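Local coordinates for monosaccharide-transporting ATPase (Actinobacillus succinogenes, PDB 5DTE), which binds beta-D-allopyranose, probably as the periplasmic solute-binding component of an ABC sugar transporter, at residues Leu32-Ser37 against Thr91-Ile96; Asn38-Ser43 against Ile268-Lys273. All coordinates share one frame; numbering follows the deposited sequence.

Contact 1. Residues Leu32-Ser37 against Thr91-Ile96; sequences LMKTLS and TPNDSI. With ALL (beta-D-allopyranose), chain E.
Lys34 and Thr91 meet through first torsions of the same kind. In Lys34, CG lies between the backbone N and the carbonyl carbon (chi1 60°), and beyond CG the chain runs extended. In Thr91, OG1 takes the equivalent place (chi1 70°), with CG2 anti to the carbonyl carbon. The two side chains cross at about a right angle. Thr91 OG1 accepts a hydrogen bond from Lys34 N at 3.3 Å, somewhat bent at 145° on the hydrogen. The same OG1 lies 3.5 Å from Met33 CA. The backbone N of the same threonine donates to Leu32 O at 3.2 Å, and this bond is nearly straight. Together the two bonds tie the end of strand 28-33 to the segment that follows strand 87-90.

These strands are parallel neighbours in the sheet of one lobe of a periplasmic binding protein. Their C-terminal ends lead into loops, and the first of these loops reaches the sugar. The stem of Lys34 rests on the 91-93 backbone and side chains: CB is 3.5 Å from Asn93 OD1, and CD is 3.6 Å from Pro92 O. The side chain then leaves the segment and ends at the ligand. Lys34 NZ donates a hydrogen bond of 3.1 Å to O1 of beta-D-allopyranose. Asp116 OD2 also binds the sugar and forms a long, weak ion pair with Lys34 NZ, which may steady the ammonium group. The end of the Leu32 side chain packs on Val77 and Met80 of helix 70-82. In the outgoing loop, Thr35 OG1 accepts from Ser37 N at 3.1 Å, forming an ST turn just ahead of helix 39-54.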
loop_
_atom_site.group_PDB
_atom_site.type_symbol
_atom_site.label_atom_id
_atom_site.label_comp_id
_atom_site.label_asym_id
_atom_site.label_seq_id
_atom_site.Cartn_x
_atom_site.Cartn_y
_atom_site.Cartn_z
ATOM N N LEU A 32 -9.645 11.939 -1.542
ATOM C CA LEU A 32 -10.592 11.143 -0.774
ATOM C C LEU A 32 -9.982 9.820 -0.370
ATOM O O LEU A 32 -9.706 8.964 -1.208
ATOM C CB LEU A 32 -11.872 10.923 -1.575
ATOM C CG LEU A 32 -12.562 12.252 -1.882
ATOM C CD1 LEU A 32 -13.789 12.040 -2.735
ATOM C CD2 LEU A 32 -12.920 12.963 -0.593
ATOM N N MET A 33 -9.775 9.652 0.929
ATOM C CA MET A 33 -8.918 8.580 1.416
ATOM C C MET A 33 -9.663 7.538 2.240
ATOM O O MET A 33 -10.585 7.858 2.981
ATOM C CB MET A 33 -7.768 9.189 2.222
ATOM C CG MET A 33 -6.956 10.161 1.405
ATOM S SD MET A 33 -5.687 11.013 2.318
ATOM C CE MET A 33 -4.565 9.667 2.652
ATOM N N LYS A 34 -9.248 6.284 2.104
ATOM C CA LYS A 34 -9.910 5.187 2.790
ATOM C C LYS A 34 -9.614 5.193 4.291
ATOM O O LYS A 34 -10.397 4.666 5.090
ATOM C CB LYS A 34 -9.508 3.847 2.159
ATOM C CG LYS A 34 -8.037 3.491 2.177
ATOM C CD LYS A 34 -7.743 2.380 1.165
ATOM C CE LYS A 34 -6.513 1.569 1.557
ATOM N NZ LYS A 34 -6.230 0.445 0.616
ATOM N N THR A 35 -8.502 5.816 4.674
ATOM C CA THR A 35 -8.152 5.934 6.086
ATOM C C THR A 35 -7.028 6.954 6.307
ATOM O O THR A 35 -6.361 7.377 5.370
ATOM C CB THR A 35 -7.726 4.554 6.686
ATOM O OG1 THR A 35 -7.681 4.633 8.117
ATOM C CG2 THR A 35 -6.367 4.100 6.141
ATOM N N LEU A 36 -6.856 7.354 7.559
ATOM C CA LEU A 36 -5.723 8.163 7.981
ATOM C C LEU A 36 -5.122 7.564 9.254
ATOM O O LEU A 36 -4.115 8.065 9.768
ATOM C CB LEU A 36 -6.136 9.612 8.228
ATOM C CG LEU A 36 -6.058 10.635 7.099
ATOM C CD1 LEU A 36 -6.431 11.993 7.656
ATOM C CD2 LEU A 36 -4.674 10.679 6.450
ATOM N N SER A 37 -5.767 6.501 9.751
ATOM C CA SER A 37 -5.309 5.737 10.914
ATOM C C SER A 37 -3.926 5.140 10.692
ATOM O O SER A 37 -3.152 4.991 11.636
ATOM C CB SER A 37 -6.302 4.617 11.245
ATOM O OG SER A 37 -7.591 5.131 11.541
ATOM N N THR A 91 -8.402 7.076 -3.446
ATOM C CA THR A 91 -7.779 5.794 -3.137
ATOM C C THR A 91 -8.892 4.811 -2.816
ATOM O O THR A 91 -9.326 4.726 -1.665
ATOM C CB THR A 91 -6.848 5.893 -1.940
ATOM O OG1 THR A 91 -7.642 6.084 -0.760
ATOM C CG2 THR A 91 -5.912 7.082 -2.095
ATOM N N PRO A 92 -9.380 4.088 -3.837
ATOM C CA PRO A 92 -10.554 3.218 -3.730
ATOM C C PRO A 92 -10.509 2.194 -2.603
ATOM O O PRO A 92 -9.492 2.009 -1.950
ATOM C CB PRO A 92 -10.583 2.521 -5.088
ATOM C CG PRO A 92 -10.060 3.540 -5.994
ATOM C CD PRO A 92 -8.935 4.198 -5.236
ATOM N N ASN A 93 -11.647 1.530 -2.430
ATOM C CA ASN A 93 -12.009 0.762 -1.256
ATOM C C ASN A 93 -12.499 -0.596 -1.701
ATOM O O ASN A 93 -12.935 -1.425 -0.902
ATOM C CB ASN A 93 -13.114 1.483 -0.487
ATOM C CG ASN A 93 -12.741 1.761 0.932
ATOM O OD1 ASN A 93 -11.761 1.211 1.434
ATOM N ND2 ASN A 93 -13.521 2.607 1.603
ATOM N N ASP A 94 -12.424 -0.798 -3.005
ATOM C CA ASP A 94 -13.084 -1.905 -3.657
ATOM C C ASP A 94 -12.808 -1.748 -5.148
ATOM O O ASP A 94 -13.036 -0.679 -5.708
ATOM C CB ASP A 94 -14.579 -1.876 -3.344
ATOM C CG ASP A 94 -15.270 -3.157 -3.694
ATOM O OD1 ASP A 94 -15.916 -3.722 -2.786
ATOM O OD2 ASP A 94 -15.187 -3.583 -4.869
ATOM N N SER A 95 -12.303 -2.785 -5.800
ATOM C CA SER A 95 -11.828 -2.606 -7.170
ATOM C C SER A 95 -12.985 -2.360 -8.137
ATOM O O SER A 95 -12.807 -1.801 -9.232
ATOM C CB SER A 95 -11.002 -3.821 -7.614
ATOM O OG SER A 95 -11.652 -5.040 -7.286
ATOM N N ILE A 96 -14.181 -2.749 -7.711
ATOM C CA ILE A 96 -15.330 -2.768 -8.598
ATOM C C ILE A 96 -16.412 -1.762 -8.214
ATOM O O ILE A 96 -16.993 -1.104 -9.077
ATOM C CB ILE A 96 -15.906 -4.180 -8.640
ATOM C CG1 ILE A 96 -14.853 -5.107 -9.241
ATOM C CG2 ILE A 96 -17.224 -4.214 -9.409
ATOM C CD1 ILE A 96 -15.346 -6.476 -9.582
HETATM C C1 ALL E . -2.440 -0.442 0.922
HETATM C C2 ALL E . -1.335 0.583 0.757
HETATM C C3 ALL E . -0.466 0.678 1.956
HETATM C C4 ALL E . -1.250 0.760 3.228
HETATM C C5 ALL E . -2.169 -0.448 3.296
HETATM C C6 ALL E . -2.870 -0.601 4.606
HETATM O O1 ALL E . -3.364 -0.350 -0.091
HETATM O O2 ALL E . -0.517 0.167 -0.358
HETATM O O3 ALL E . 0.367 -0.521 2.024
HETATM O O4 ALL E . -0.361 0.781 4.355
HETATM O O5 ALL E . -3.149 -0.296 2.228
HETATM O O6 ALL E . -3.867 0.392 4.720
#

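Contact 2. Residues Asn38-Ser43 against Ile268-Lys273. With ALL (beta-D-allopyranose), chain E.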
loop_
_atom_site.group_PDB
_atom_site.type_symbol
_atom_site.label_atom_id
_atom_site.label_comp_id
_atom_site.label_asym_id
_atom_site.label_seq_id
_atom_site.Cartn_x
_atom_site.Cartn_y
_atom_site.Cartn_z
ATOM N N ASN A 38 -3.630 4.787 9.444
ATOM C CA ASN A 38 -2.311 4.293 9.057
ATOM C C ASN A 38 -1.290 5.430 9.022
ATOM O O ASN A 38 -1.624 6.557 8.679
ATOM C CB ASN A 38 -2.380 3.601 7.688
ATOM C CG ASN A 38 -1.200 2.662 7.440
ATOM O OD1 ASN A 38 -0.186 2.701 8.148
ATOM N ND2 ASN A 38 -1.336 1.803 6.436
ATOM N N GLU A 39 -0.047 5.141 9.384
ATOM C CA GLU A 39 0.991 6.158 9.313
ATOM C C GLU A 39 1.341 6.446 7.852
ATOM O O GLU A 39 1.609 7.586 7.478
ATOM C CB GLU A 39 2.227 5.715 10.100
ATOM C CG GLU A 39 3.525 6.443 9.750
ATOM C CD GLU A 39 3.490 7.926 10.054
ATOM O OE1 GLU A 39 2.897 8.311 11.084
ATOM O OE2 GLU A 39 4.073 8.704 9.262
ATOM N N TYR A 40 1.315 5.402 7.035
ATOM C CA TYR A 40 1.577 5.521 5.610
ATOM C C TYR A 40 0.708 6.603 4.918
ATOM O O TYR A 40 1.212 7.410 4.128
ATOM C CB TYR A 40 1.381 4.152 4.936
ATOM C CG TYR A 40 1.535 4.186 3.442
ATOM C CD1 TYR A 40 2.789 4.253 2.861
ATOM C CD2 TYR A 40 0.425 4.176 2.609
ATOM C CE1 TYR A 40 2.935 4.300 1.489
ATOM C CE2 TYR A 40 0.560 4.226 1.237
ATOM C CZ TYR A 40 1.817 4.292 0.685
ATOM O OH TYR A 40 1.958 4.340 -0.673
ATOM N N PHE A 41 -0.584 6.641 5.222
ATOM C CA PHE A 41 -1.459 7.620 4.580
ATOM C C PHE A 41 -1.305 9.012 5.190
ATOM O O PHE A 41 -1.425 10.021 4.493
ATOM C CB PHE A 41 -2.910 7.148 4.631
ATOM C CG PHE A 41 -3.222 6.099 3.613
ATOM C CD1 PHE A 41 -3.178 6.401 2.259
ATOM C CD2 PHE A 41 -3.535 4.801 3.996
ATOM C CE1 PHE A 41 -3.453 5.431 1.294
ATOM C CE2 PHE A 41 -3.814 3.819 3.038
ATOM C CZ PHE A 41 -3.774 4.140 1.684
ATOM N N ILE A 42 -1.028 9.056 6.487
ATOM C CA ILE A 42 -0.615 10.281 7.164
ATOM C C ILE A 42 0.563 10.916 6.422
ATOM O O ILE A 42 0.656 12.133 6.277
ATOM C CB ILE A 42 -0.229 9.986 8.630
ATOM C CG1 ILE A 42 -1.473 9.995 9.513
ATOM C CG2 ILE A 42 0.794 10.990 9.151
ATOM C CD1 ILE A 42 -2.124 11.384 9.629
ATOM N N SER A 43 1.445 10.058 5.929
ATOM C CA SER A 43 2.652 10.461 5.212
ATOM C C SER A 43 2.325 10.975 3.826
ATOM O O SER A 43 2.943 11.913 3.319
ATOM C CB SER A 43 3.619 9.277 5.121
ATOM O OG SER A 43 4.544 9.474 4.084
ATOM N N ILE A 268 9.679 -2.053 1.848
ATOM C CA ILE A 268 9.698 -1.458 0.501
ATOM C C ILE A 268 9.154 -0.041 0.570
ATOM O O ILE A 268 7.991 0.144 0.931
ATOM C CB ILE A 268 8.863 -2.266 -0.518
ATOM C CG1 ILE A 268 9.558 -3.579 -0.905
ATOM C CG2 ILE A 268 8.594 -1.442 -1.777
ATOM C CD1 ILE A 268 10.566 -3.454 -2.062
ATOM N N ASP A 269 9.994 0.954 0.266
ATOM C CA ASP A 269 9.521 2.328 0.207
ATOM C C ASP A 269 8.728 2.483 -1.073
ATOM O O ASP A 269 9.250 2.370 -2.184
ATOM C CB ASP A 269 10.658 3.357 0.274
ATOM C CG ASP A 269 10.136 4.804 0.439
ATOM O OD1 ASP A 269 8.931 4.986 0.737
ATOM O OD2 ASP A 269 10.933 5.761 0.287
ATOM N N GLN A 270 7.446 2.742 -0.879
ATOM C CA GLN A 270 6.466 2.825 -1.939
ATOM C C GLN A 270 6.435 4.232 -2.522
ATOM O O GLN A 270 5.753 4.487 -3.514
ATOM C CB GLN A 270 5.110 2.437 -1.368
ATOM C CG GLN A 270 4.062 2.210 -2.360
ATOM C CD GLN A 270 2.784 1.827 -1.708
ATOM O OE1 GLN A 270 2.732 1.698 -0.492
ATOM N NE2 GLN A 270 1.730 1.648 -2.502
ATOM N N LEU A 271 7.180 5.136 -1.880
ATOM C CA LEU A 271 7.232 6.548 -2.261
ATOM C C LEU A 271 5.847 7.208 -2.280
ATOM O O LEU A 271 5.375 7.681 -3.326
ATOM C CB LEU A 271 7.918 6.682 -3.619
ATOM C CG LEU A 271 9.296 6.029 -3.549
ATOM C CD1 LEU A 271 9.967 6.069 -4.882
ATOM C CD2 LEU A 271 10.130 6.756 -2.525
ATOM N N PRO A 272 5.200 7.263 -1.105
ATOM C CA PRO A 272 3.801 7.691 -1.047
ATOM C C PRO A 272 3.624 9.179 -1.353
ATOM O O PRO A 272 2.527 9.600 -1.715
ATOM C CB PRO A 272 3.404 7.373 0.394
ATOM C CG PRO A 272 4.673 7.472 1.157
ATOM C CD PRO A 272 5.772 7.051 0.236
ATOM N N LYS A 273 4.687 9.963 -1.207
ATOM C CA LYS A 273 4.607 11.388 -1.519
ATOM C C LYS A 273 4.736 11.608 -3.011
ATOM O O LYS A 273 4.024 12.437 -3.562
ATOM C CB LYS A 273 5.685 12.174 -0.782
ATOM C CG LYS A 273 5.774 11.848 0.697
ATOM C CD LYS A 273 5.857 13.092 1.538
ATOM C CE LYS A 273 5.987 12.760 3.009
ATOM N NZ LYS A 273 6.107 14.004 3.823
HETATM C C1 ALL E . -2.440 -0.442 0.922
HETATM C C2 ALL E . -1.335 0.583 0.757
HETATM C C3 ALL E . -0.466 0.678 1.956
HETATM C C4 ALL E . -1.250 0.760 3.228
HETATM C C5 ALL E . -2.169 -0.448 3.296
HETATM C C6 ALL E . -2.870 -0.601 4.606
HETATM O O1 ALL E . -3.364 -0.350 -0.091
HETATM O O2 ALL E . -0.517 0.167 -0.358
HETATM O O3 ALL E . 0.367 -0.521 2.024
HETATM O O4 ALL E . -0.361 0.781 4.355
HETATM O O5 ALL E . -3.149 -0.296 2.228
HETATM O O6 ALL E . -3.867 0.392 4.720
#
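The sugar pocket of this periplasmic binding protein is bordered here by the first turn of helix 39-54 and by the link between strand 267-269 and helix 272-287. The Tyr40 ring stands between Pro272, at the start of helix 272-287, and the ligand. CG of Tyr40 is anti to the backbone N (chi1 176°), which carries the ring out to Pro272. Tyr40 CE1 comes 3.3 Å from Pro272 CB in an oblique apolar contact. On the sugar side, Tyr40 CD2 is 3.7 Å from C3 of beta-D-allopyranose. Gln270 also reaches the Tyr40 hydroxyl, but the packing there is doubtful in the model. Asn38 is the N-cap of helix 39-54: its OD1 accepts a weak bond from Tyr40 N, while its ND2 faces O4 of the sugar. Phe41 brings its ring edge to O6 of the sugar, with CE2 3.8 Å away. Asp269 OD1 accepts from Leu271 N at 3.2 Å in an Asx turn just before helix 272-287. Further along, Ser43 OG lies 3.5 Å from Pro272 CG, and Lys273 CE passes 3.7 Å from that same OG.

How the contacts relate
Both contacts are mainly buried and reach the same sugar, and their centres lie about 14 Å apart. Contact 1 joins the end of strand 28-33 to the loop after strand 87-90, two neighbours in the parallel sheet of one lobe. It rests on two hydrogen bonds across the segments, and one lysine carries it to the ligand. Contact 2 lies nearer the centre of the chain and relies more on apolar packing, with partly exposed Ser43 and Lys273 at its outer side. A short loop joins strand 28-33 to helix 39-54, and Leu32-Ser37 runs straight on into Asn38-Ser43. Phe41 bridges the two: its CD1 is 3.6 Å from Met33 CE, and its CZ is 3.8 Å from Lys34 CE.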